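Local atomic coordinates of gene 12 protein (Mycobacterium phage D29, PDB entry 3HC7), a protein that hydrolyses the ester junction between mycolic acids and the peptidoglycan-linked arabinogalactan of the mycobacterial cell wall, helping to release new phage at lysis. Residues Leu6-Gly11 with Ala77-Ser82. Residues are numbered along the deposited sequence; the frame is centred on the assembly and turned at random.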
loop_
_atom_site.group_PDB
_atom_site.type_symbol
_atom_site.label_atom_id
_atom_site.label_comp_id
_atom_site.label_asym_id
_atom_site.label_seq_id
_atom_site.Cartn_x
_atom_site.Cartn_y
_atom_site.Cartn_z
ATOM N N LEU A 6 -8.441 9.220 -11.597
ATOM C CA LEU A 6 -8.203 8.084 -10.722
ATOM C C LEU A 6 -6.788 7.547 -10.940
ATOM O O LEU A 6 -6.424 7.144 -12.050
ATOM C CB LEU A 6 -9.239 6.981 -10.970
ATOM C CG LEU A 6 -9.027 5.671 -10.206
ATOM C CD1 LEU A 6 -9.051 5.916 -8.712
ATOM C CD2 LEU A 6 -10.070 4.624 -10.603
ATOM N N PHE A 7 -5.990 7.562 -9.877
ATOM C CA PHE A 7 -4.623 7.055 -9.926
ATOM C C PHE A 7 -4.563 5.721 -9.202
ATOM O O PHE A 7 -5.081 5.588 -8.093
ATOM C CB PHE A 7 -3.654 8.051 -9.281
ATOM C CG PHE A 7 -3.646 9.400 -9.944
ATOM C CD1 PHE A 7 -2.846 9.640 -11.052
ATOM C CD2 PHE A 7 -4.450 10.423 -9.465
ATOM C CE1 PHE A 7 -2.840 10.880 -11.666
ATOM C CE2 PHE A 7 -4.452 11.669 -10.076
ATOM C CZ PHE A 7 -3.647 11.897 -11.176
ATOM N N THR A 8 -3.935 4.734 -9.831
ATOM C CA THR A 8 -3.923 3.389 -9.286
ATOM C C THR A 8 -2.520 2.807 -9.265
ATOM O O THR A 8 -1.732 2.985 -10.200
ATOM C CB THR A 8 -4.842 2.436 -10.083
ATOM O OG1 THR A 8 -4.429 2.413 -11.453
ATOM C CG2 THR A 8 -6.292 2.887 -9.994
ATOM N N VAL A 9 -2.221 2.109 -8.180
ATOM C CA VAL A 9 -0.924 1.474 -8.013
ATOM C C VAL A 9 -1.131 0.016 -7.638
ATOM O O VAL A 9 -1.685 -0.295 -6.582
ATOM C CB VAL A 9 -0.077 2.177 -6.946
ATOM C CG1 VAL A 9 1.348 1.629 -6.953
ATOM C CG2 VAL A 9 -0.066 3.676 -7.197
ATOM N N HIS A 10 -0.695 -0.868 -8.526
ATOM C CA HIS A 10 -0.813 -2.307 -8.317
ATOM C C HIS A 10 -0.079 -2.831 -7.086
ATOM O O HIS A 10 0.808 -2.170 -6.536
ATOM C CB HIS A 10 -0.316 -3.061 -9.556
ATOM C CG HIS A 10 -1.353 -3.221 -10.621
ATOM N ND1 HIS A 10 -2.439 -4.059 -10.478
ATOM C CD2 HIS A 10 -1.468 -2.663 -11.849
ATOM C CE1 HIS A 10 -3.173 -4.016 -11.576
ATOM N NE2 HIS A 10 -2.608 -3.173 -12.423
ATOM N N GLY A 11 -0.451 -4.040 -6.672
ATOM C CA GLY A 11 0.226 -4.732 -5.595
ATOM C C GLY A 11 1.467 -5.445 -6.091
ATOM O O GLY A 11 1.763 -5.462 -7.287
ATOM N N ALA A 77 -8.882 10.948 -7.087
ATOM C CA ALA A 77 -8.958 9.859 -6.131
ATOM C C ALA A 77 -7.742 8.963 -6.342
ATOM O O ALA A 77 -7.117 8.988 -7.404
ATOM C CB ALA A 77 -10.251 9.070 -6.335
ATOM N N MET A 78 -7.397 8.178 -5.332
ATOM C CA MET A 78 -6.271 7.260 -5.446
ATOM C C MET A 78 -6.653 5.881 -4.930
ATOM O O MET A 78 -7.479 5.751 -4.025
ATOM C CB MET A 78 -5.060 7.786 -4.669
ATOM C CG MET A 78 -4.483 9.102 -5.184
ATOM S SD MET A 78 -3.014 9.608 -4.258
ATOM C CE MET A 78 -3.705 9.779 -2.616
ATOM N N ALA A 79 -6.044 4.853 -5.512
ATOM C CA ALA A 79 -6.325 3.480 -5.123
ATOM C C ALA A 79 -5.073 2.630 -5.245
ATOM O O ALA A 79 -4.462 2.548 -6.311
ATOM C CB ALA A 79 -7.443 2.897 -5.983
ATOM N N GLY A 80 -4.703 1.988 -4.147
ATOM C CA GLY A 80 -3.525 1.143 -4.126
ATOM C C GLY A 80 -3.745 -0.120 -3.323
ATOM O O GLY A 80 -4.454 -0.117 -2.316
ATOM N N TYR A 81 -3.109 -1.196 -3.769
ATOM C CA TYR A 81 -3.230 -2.510 -3.147
ATOM C C TYR A 81 -1.856 -3.005 -2.711
ATOM O O TYR A 81 -0.901 -2.955 -3.488
ATOM C CB TYR A 81 -3.868 -3.476 -4.149
ATOM C CG TYR A 81 -3.816 -4.947 -3.791
ATOM C CD1 TYR A 81 -4.131 -5.392 -2.512
ATOM C CD2 TYR A 81 -3.493 -5.892 -4.754
ATOM C CE1 TYR A 81 -4.095 -6.738 -2.195
ATOM C CE2 TYR A 81 -3.454 -7.241 -4.450
ATOM C CZ TYR A 81 -3.755 -7.658 -3.174
ATOM O OH TYR A 81 -3.715 -8.999 -2.879
ATOM N N SER A 82 -1.769 -3.463 -1.462
ATOM C CA SER A 82 -0.548 -4.023 -0.867
ATOM C C SER A 82 0.675 -3.112 -1.037
ATOM O O SER A 82 0.670 -2.005 -0.519
ATOM C CB SER A 82 -0.305 -5.496 -1.278
ATOM O OG SER A 82 0.473 -5.650 -2.451
#
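The Phe7 ring meets Ala77 O at its edge, close to the ring plane, with CD2 3.7 Å from that oxygen; the side chain also touches Leu60, Gln63 and Ile64 of helix 50-70, a fitting place for a large apolar ring. The Tyr81 ring has Ser82 CB over the rim of one face, while Gly11 CA approaches obliquely, 4.0 Å from Tyr81 CD2. With CG anti to the backbone N (chi1 168°), the Tyr81 ring is carried to where its OH is hydrogen-bonded to O of the active-site His240. Strands 5-9 and 76-81 run parallel, joined by four backbone hydrogen bonds; Phe7 N to Ala77 O is nearly straight (171°). On the face of Leu6 and Thr8, small Ala77 and Ala79 suit close packing: Leu6 CD1 lies 4.1 Å from Ala77 CB. Thr8 brings its methyl to Ala79, and its hydroxyl bonds to Trp36. Glycine suits position 11, where a CB would clash with Tyr81 CD2 and Ser82 OG; Gly11 CA lies 3.3 Å from Ser82 OG, an oxygen hydrogen-bonded to Thr12 N. Catalytic Ser82 has positive phi (51°) and immediately precedes helix 83-96. With Gly80 and Gly84, this strained strand-to-helix turn is consistent with a GxSxG nucleophile elbow, as in cutinase-like alpha/beta hydrolases.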